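PDB 6M6Q: dicer Related Helicase from Caenorhabditis elegans, which probably hydrolyses ATP as an RNA-binding helicase of the RIG-I-like receptor subfamily, the present chain being its N-terminal domain. Local coordinates for residues T76-D81 / Y103-H108; K33-D38 / E139-Y144. One frame throughout, in Å; residues are numbered along the deposited sequence.

Interaction 1 (T76-D81 / Y103-H108)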
loop_
_atom_site.group_PDB
_atom_site.type_symbol
_atom_site.label_atom_id
_atom_site.label_comp_id
_atom_site.label_asym_id
_atom_site.label_seq_id
_atom_site.Cartn_x
_atom_site.Cartn_y
_atom_site.Cartn_z
ATOM N N THR B 76 3.859 -7.588 29.351
ATOM C CA THR B 76 3.752 -8.582 30.460
ATOM C C THR B 76 5.119 -9.232 30.671
ATOM O O THR B 76 5.852 -9.452 29.717
ATOM C CB THR B 76 2.678 -9.647 30.195
ATOM O OG1 THR B 76 2.994 -10.342 28.984
ATOM C CG2 THR B 76 1.282 -9.064 30.123
ATOM N N PRO B 77 5.527 -9.527 31.923
ATOM C CA PRO B 77 6.849 -10.105 32.172
ATOM C C PRO B 77 6.984 -11.495 31.524
ATOM O O PRO B 77 6.045 -12.307 31.615
ATOM C CB PRO B 77 6.965 -10.207 33.706
ATOM C CG PRO B 77 5.784 -9.380 34.249
ATOM C CD PRO B 77 4.735 -9.372 33.152
ATOM N N VAL B 78 8.127 -11.746 30.887
ATOM C CA VAL B 78 8.448 -13.031 30.192
ATOM C C VAL B 78 8.531 -14.180 31.227
ATOM O O VAL B 78 8.389 -15.363 30.819
ATOM C CB VAL B 78 9.739 -12.882 29.362
ATOM C CG1 VAL B 78 10.947 -12.542 30.241
ATOM C CG2 VAL B 78 10.012 -14.112 28.497
ATOM N N SER B 79 8.681 -13.856 32.523
ATOM C CA SER B 79 8.681 -14.845 33.641
ATOM C C SER B 79 7.288 -15.451 33.816
ATOM O O SER B 79 7.212 -16.529 34.388
ATOM C CB SER B 79 9.177 -14.246 34.924
ATOM O OG SER B 79 8.888 -12.862 34.987
ATOM N N HIS B 80 6.242 -14.799 33.305
ATOM C CA HIS B 80 4.840 -15.287 33.384
ATOM C C HIS B 80 4.444 -15.995 32.082
ATOM O O HIS B 80 3.287 -16.417 31.990
ATOM C CB HIS B 80 3.860 -14.151 33.722
ATOM C CG HIS B 80 4.051 -13.539 35.072
ATOM N ND1 HIS B 80 4.300 -14.292 36.215
ATOM C CD2 HIS B 80 4.038 -12.251 35.468
ATOM C CE1 HIS B 80 4.456 -13.483 37.245
ATOM N NE2 HIS B 80 4.294 -12.229 36.816
ATOM N N ASP B 81 5.363 -16.175 31.136
ATOM C CA ASP B 81 5.049 -16.862 29.854
ATOM C C ASP B 81 4.817 -18.347 30.132
ATOM O O ASP B 81 5.609 -18.978 30.819
ATOM C CB ASP B 81 6.148 -16.639 28.824
ATOM C CG ASP B 81 5.912 -17.385 27.529
ATOM O OD1 ASP B 81 6.353 -18.529 27.443
ATOM O OD2 ASP B 81 5.212 -16.838 26.661
ATOM N N TYR B 103 15.409 -18.404 23.522
ATOM C CA TYR B 103 14.505 -18.530 22.360
ATOM C C TYR B 103 13.103 -18.059 22.760
ATOM O O TYR B 103 12.459 -17.359 21.973
ATOM C CB TYR B 103 14.488 -19.951 21.805
ATOM C CG TYR B 103 13.856 -20.022 20.440
ATOM C CD1 TYR B 103 14.555 -19.616 19.308
ATOM C CD2 TYR B 103 12.516 -20.357 20.287
ATOM C CE1 TYR B 103 13.970 -19.642 18.048
ATOM C CE2 TYR B 103 11.914 -20.378 19.035
ATOM C CZ TYR B 103 12.647 -20.032 17.912
ATOM O OH TYR B 103 12.063 -20.062 16.682
ATOM N N VAL B 104 12.664 -18.388 23.971
ATOM C CA VAL B 104 11.354 -17.929 24.519
ATOM C C VAL B 104 11.408 -16.398 24.771
ATOM O O VAL B 104 10.466 -15.716 24.386
ATOM C CB VAL B 104 10.978 -18.744 25.767
ATOM C CG1 VAL B 104 9.791 -18.166 26.519
ATOM C CG2 VAL B 104 10.704 -20.180 25.391
ATOM N N THR B 105 12.516 -15.869 25.283
ATOM C CA THR B 105 12.722 -14.414 25.514
ATOM C C THR B 105 12.695 -13.643 24.185
ATOM O O THR B 105 12.009 -12.596 24.128
ATOM C CB THR B 105 14.007 -14.169 26.298
ATOM O OG1 THR B 105 13.895 -14.967 27.471
ATOM C CG2 THR B 105 14.201 -12.720 26.686
ATOM N N LEU B 106 13.394 -14.128 23.158
ATOM C CA LEU B 106 13.415 -13.491 21.806
ATOM C C LEU B 106 12.018 -13.542 21.189
ATOM O O LEU B 106 11.581 -12.518 20.696
ATOM C CB LEU B 106 14.425 -14.190 20.891
ATOM C CG LEU B 106 15.896 -13.978 21.244
ATOM C CD1 LEU B 106 16.767 -15.028 20.566
ATOM C CD2 LEU B 106 16.357 -12.573 20.882
ATOM N N ARG B 107 11.335 -14.686 21.242
ATOM C CA ARG B 107 9.955 -14.851 20.702
ATOM C C ARG B 107 9.029 -13.835 21.396
ATOM O O ARG B 107 8.150 -13.282 20.748
ATOM C CB ARG B 107 9.481 -16.296 20.925
ATOM C CG ARG B 107 8.172 -16.671 20.234
ATOM C CD ARG B 107 6.950 -16.707 21.156
ATOM N NE ARG B 107 6.845 -17.922 21.966
ATOM C CZ ARG B 107 6.124 -18.025 23.089
ATOM N NH1 ARG B 107 6.092 -19.162 23.764
ATOM N NH2 ARG B 107 5.451 -16.981 23.544
ATOM N N HIS B 108 9.249 -13.609 22.682
ATOM C CA HIS B 108 8.382 -12.777 23.539
ATOM C C HIS B 108 8.495 -11.325 23.088
ATOM O O HIS B 108 7.457 -10.643 23.010
ATOM C CB HIS B 108 8.759 -12.981 25.003
ATOM C CG HIS B 108 7.953 -12.176 25.953
ATOM N ND1 HIS B 108 8.400 -10.959 26.467
ATOM C CD2 HIS B 108 6.752 -12.412 26.508
ATOM C CE1 HIS B 108 7.492 -10.476 27.283
ATOM N NE2 HIS B 108 6.462 -11.346 27.318
#

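Interaction 2 (K33-D38 / E139-Y144)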
loop_
_atom_site.group_PDB
_atom_site.type_symbol
_atom_site.label_atom_id
_atom_site.label_comp_id
_atom_site.label_asym_id
_atom_site.label_seq_id
_atom_site.Cartn_x
_atom_site.Cartn_y
_atom_site.Cartn_z
ATOM N N LYS B 33 7.084 10.512 9.435
ATOM C CA LYS B 33 5.977 9.820 10.148
ATOM C C LYS B 33 6.509 9.085 11.396
ATOM O O LYS B 33 5.766 9.018 12.367
ATOM C CB LYS B 33 5.224 8.887 9.196
ATOM C CG LYS B 33 5.923 7.591 8.807
ATOM C CD LYS B 33 4.992 6.673 8.033
ATOM C CE LYS B 33 5.310 5.219 8.200
ATOM N NZ LYS B 33 4.729 4.425 7.097
ATOM N N TRP B 34 7.738 8.552 11.376
ATOM C CA TRP B 34 8.310 7.797 12.532
ATOM C C TRP B 34 8.742 8.778 13.617
ATOM O O TRP B 34 8.581 8.433 14.827
ATOM C CB TRP B 34 9.454 6.871 12.106
ATOM C CG TRP B 34 9.009 5.737 11.226
ATOM C CD1 TRP B 34 9.513 5.401 10.001
ATOM C CD2 TRP B 34 7.940 4.804 11.486
ATOM N NE1 TRP B 34 8.837 4.325 9.484
ATOM C CE2 TRP B 34 7.865 3.942 10.372
ATOM C CE3 TRP B 34 7.055 4.600 12.554
ATOM C CZ2 TRP B 34 6.942 2.899 10.299
ATOM C CZ3 TRP B 34 6.133 3.578 12.474
ATOM C CH2 TRP B 34 6.075 2.745 11.356
ATOM N N LYS B 35 9.211 9.968 13.214
ATOM C CA LYS B 35 9.605 11.054 14.141
ATOM C C LYS B 35 8.340 11.655 14.748
ATOM O O LYS B 35 8.380 12.010 15.934
ATOM C CB LYS B 35 10.466 12.104 13.434
ATOM C CG LYS B 35 10.881 13.313 14.289
ATOM C CD LYS B 35 11.628 12.946 15.561
ATOM C CE LYS B 35 12.019 14.124 16.431
ATOM N NZ LYS B 35 12.353 13.663 17.803
ATOM N N PHE B 36 7.240 11.681 13.992
ATOM C CA PHE B 36 5.919 12.179 14.456
ATOM C C PHE B 36 5.356 11.219 15.499
ATOM O O PHE B 36 4.913 11.698 16.550
ATOM C CB PHE B 36 4.957 12.347 13.285
ATOM C CG PHE B 36 3.514 12.487 13.687
ATOM C CD1 PHE B 36 3.075 13.598 14.392
ATOM C CD2 PHE B 36 2.587 11.516 13.343
ATOM C CE1 PHE B 36 1.747 13.718 14.764
ATOM C CE2 PHE B 36 1.261 11.641 13.706
ATOM C CZ PHE B 36 0.844 12.742 14.413
ATOM N N LEU B 37 5.409 9.909 15.225
ATOM C CA LEU B 37 5.042 8.837 16.204
ATOM C C LEU B 37 5.915 8.999 17.429
ATOM O O LEU B 37 5.348 9.067 18.502
ATOM C CB LEU B 37 5.213 7.439 15.587
ATOM C CG LEU B 37 4.765 6.242 16.451
ATOM C CD1 LEU B 37 3.243 6.228 16.696
ATOM C CD2 LEU B 37 5.202 4.928 15.806
ATOM N N ASP B 38 7.234 9.173 17.237
ATOM C CA ASP B 38 8.220 9.353 18.343
ATOM C C ASP B 38 7.776 10.499 19.262
ATOM O O ASP B 38 7.848 10.305 20.489
ATOM C CB ASP B 38 9.646 9.579 17.835
ATOM C CG ASP B 38 10.653 9.624 18.976
ATOM O OD1 ASP B 38 11.083 10.741 19.329
ATOM O OD2 ASP B 38 10.895 8.566 19.579
ATOM N N GLU B 139 0.536 21.093 13.178
ATOM C CA GLU B 139 0.585 21.936 14.399
ATOM C C GLU B 139 1.369 21.215 15.508
ATOM O O GLU B 139 2.032 21.912 16.289
ATOM C CB GLU B 139 -0.823 22.314 14.870
ATOM C CG GLU B 139 -0.802 23.413 15.921
ATOM C CD GLU B 139 -2.145 23.907 16.402
ATOM O OE1 GLU B 139 -3.138 23.713 15.665
ATOM O OE2 GLU B 139 -2.193 24.497 17.519
ATOM N N VAL B 140 1.293 19.882 15.595
ATOM C CA VAL B 140 2.025 19.118 16.653
ATOM C C VAL B 140 3.529 19.324 16.439
ATOM O O VAL B 140 4.236 19.669 17.426
ATOM C CB VAL B 140 1.651 17.625 16.674
ATOM C CG1 VAL B 140 2.717 16.772 17.378
ATOM C CG2 VAL B 140 0.285 17.407 17.310
ATOM N N MET B 141 3.983 19.192 15.190
ATOM C CA MET B 141 5.403 19.342 14.801
ATOM C C MET B 141 5.865 20.785 15.065
ATOM O O MET B 141 7.004 20.965 15.569
ATOM C CB MET B 141 5.602 18.986 13.320
ATOM C CG MET B 141 5.394 17.505 13.014
ATOM S SD MET B 141 6.311 16.372 14.140
ATOM C CE MET B 141 7.986 16.614 13.559
ATOM N N PHE B 142 5.018 21.767 14.746
ATOM C CA PHE B 142 5.291 23.216 14.926
ATOM C C PHE B 142 5.568 23.493 16.400
ATOM O O PHE B 142 6.506 24.224 16.692
ATOM C CB PHE B 142 4.118 24.057 14.409
ATOM C CG PHE B 142 4.262 25.544 14.611
ATOM C CD1 PHE B 142 5.045 26.298 13.755
ATOM C CD2 PHE B 142 3.607 26.195 15.645
ATOM C CE1 PHE B 142 5.170 27.665 13.928
ATOM C CE2 PHE B 142 3.762 27.558 15.831
ATOM C CZ PHE B 142 4.533 28.290 14.968
ATOM N N ASN B 143 4.753 22.930 17.288
ATOM C CA ASN B 143 4.832 23.161 18.754
ATOM C C ASN B 143 6.053 22.421 19.322
ATOM O O ASN B 143 6.603 22.893 20.338
ATOM C CB ASN B 143 3.547 22.733 19.467
ATOM C CG ASN B 143 2.336 23.574 19.115
ATOM O OD1 ASN B 143 2.440 24.589 18.428
ATOM N ND2 ASN B 143 1.180 23.159 19.591
ATOM N N TYR B 144 6.474 21.317 18.687
ATOM C CA TYR B 144 7.630 20.489 19.135
ATOM C C TYR B 144 8.939 21.213 18.787
ATOM O O TYR B 144 9.754 21.429 19.678
ATOM C CB TYR B 144 7.597 19.073 18.531
ATOM C CG TYR B 144 8.884 18.301 18.723
ATOM C CD1 TYR B 144 9.259 17.821 19.974
ATOM C CD2 TYR B 144 9.759 18.090 17.664
ATOM C CE1 TYR B 144 10.467 17.168 20.163
ATOM C CE2 TYR B 144 10.966 17.420 17.835
ATOM C CZ TYR B 144 11.330 16.978 19.095
ATOM O OH TYR B 144 12.510 16.319 19.290
#

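Interaction 1 (T76-D81 / Y103-H108)
Val-78 and Thr-105 are the closest backbone positions, their CA atoms 6.5 Å apart, where the loop residues 76-81, with a 3-10 turn at 78-80, run beside helix 94-127. The imidazole of His-108 reaches from the helix to the loop. Val-78 sits over the centre of one ring face, its CB 3.8 Å from the His-108 ring centroid and only 12° off the normal, a CH-pi contact that suits a branched, compact side chain. CG2 of Val-78 reaches on to CA of Thr-105, 4.0 Å away. With CG anti to the backbone N (chi1 179°), the His-108 ring extends far enough for Thr-76 O to come in the ring plane at its edge, 3.1 Å from CE1 of His-108. A leucine here would keep some bulk but would probably leave Val-78 without a flat face to lie on and the carbonyl of Thr-76 without the ring edge that now lies against it. One residue earlier, Arg-107 bends at chi2 and chi3 and brings NH2 to OD2 of Asp-81 in a 3.1 Å salt bridge. The donor comes from the syn side but tilted out of the carboxylate plane, and the bond is bent (139° at the hydrogen). OD1 of Asp-81 caps helix 82-87 through the backbone N of Met-84 and lies 3.6 Å from CG1 of Val-104. NH1 of Arg-107 forms a salt bridge with Asp-83, and NH2 is also hydrogen-bonded to Gln-111. Asp-81 thus serves as both N-cap and counter-ion, tying the start of helix 82-87 to the long helix by charge as well as packing.

Interaction 2 (K33-D38 / E139-Y144)
Phe-36 meets the other helix with the edge of its ring: near the ring plane lie SD of Met-141, 4.3 Å from CD1 of Phe-36, and CG1 of Val-140, 4.1 Å from CE1 of Phe-36. The rim hydrogens of the phenyl group therefore rest against a thioether and a methyl, apolar partners suited to a buried ring. The ring of Tyr-144 is approached obliquely by the ammonium of Lys-35. With CG of Phe-36 anti to the backbone N (chi1 164°), the phenyl group reaches across to Val-140 and Met-141. The methionine, bent at each of its torsions, swings its thioether across to the partner helix, SD of Met-141 lying 4.2 Å from CA of Phe-36. The polar part lies at Lys-35, whose chain turns once, at chi2, and then extends so that NZ donates to OH of Tyr-144 at 3.0 Å. Aliphatic CE of Lys-35 comes along too, 3.7 Å from CE2 of Tyr-144. NZ of Lys-35 also forms a salt bridge with OD1 of Asp-38 (3.5 Å) and donates to the carbonyl O of Gln-227; a long lysine suits this place because it can bring its charge to all three. Asp-38 in turn holds Ser-229 and Thr-230. The contact joins helix 33-42 to the end of helix 131-144 in the all-helical N-terminal domain, an apolar crossing with a lysine-tyrosine bond at one side. The axes of the two short segments pass 10.9 Å apart at 69°, and around this steep crossing helix 94-127 places Leu-124 against Phe-36 and Trp-34, while helix 262-271 packs on Trp-34 and Lys-35.

Overall arrangement
Interactions 1 and 2 lie at different depths of an all-helical domain. Interaction 2 is buried, its centre about 13 Å from the centre of the chain; interaction 1 is only partly buried, its centre about 30 Å from that point. The centres of the two contacts are about 32 Å apart and their nearest atoms about 17 Å, so they do not touch. What joins them is helix 94-127: its residues 103-108 hold the loop of interaction 1, and its far end, at Leu-124, packs against the 33-38 side of interaction 2 shortly before the chain turns into helix 131-144. Along the sequence, interaction 1 is nested within the loop that interaction 2 closes.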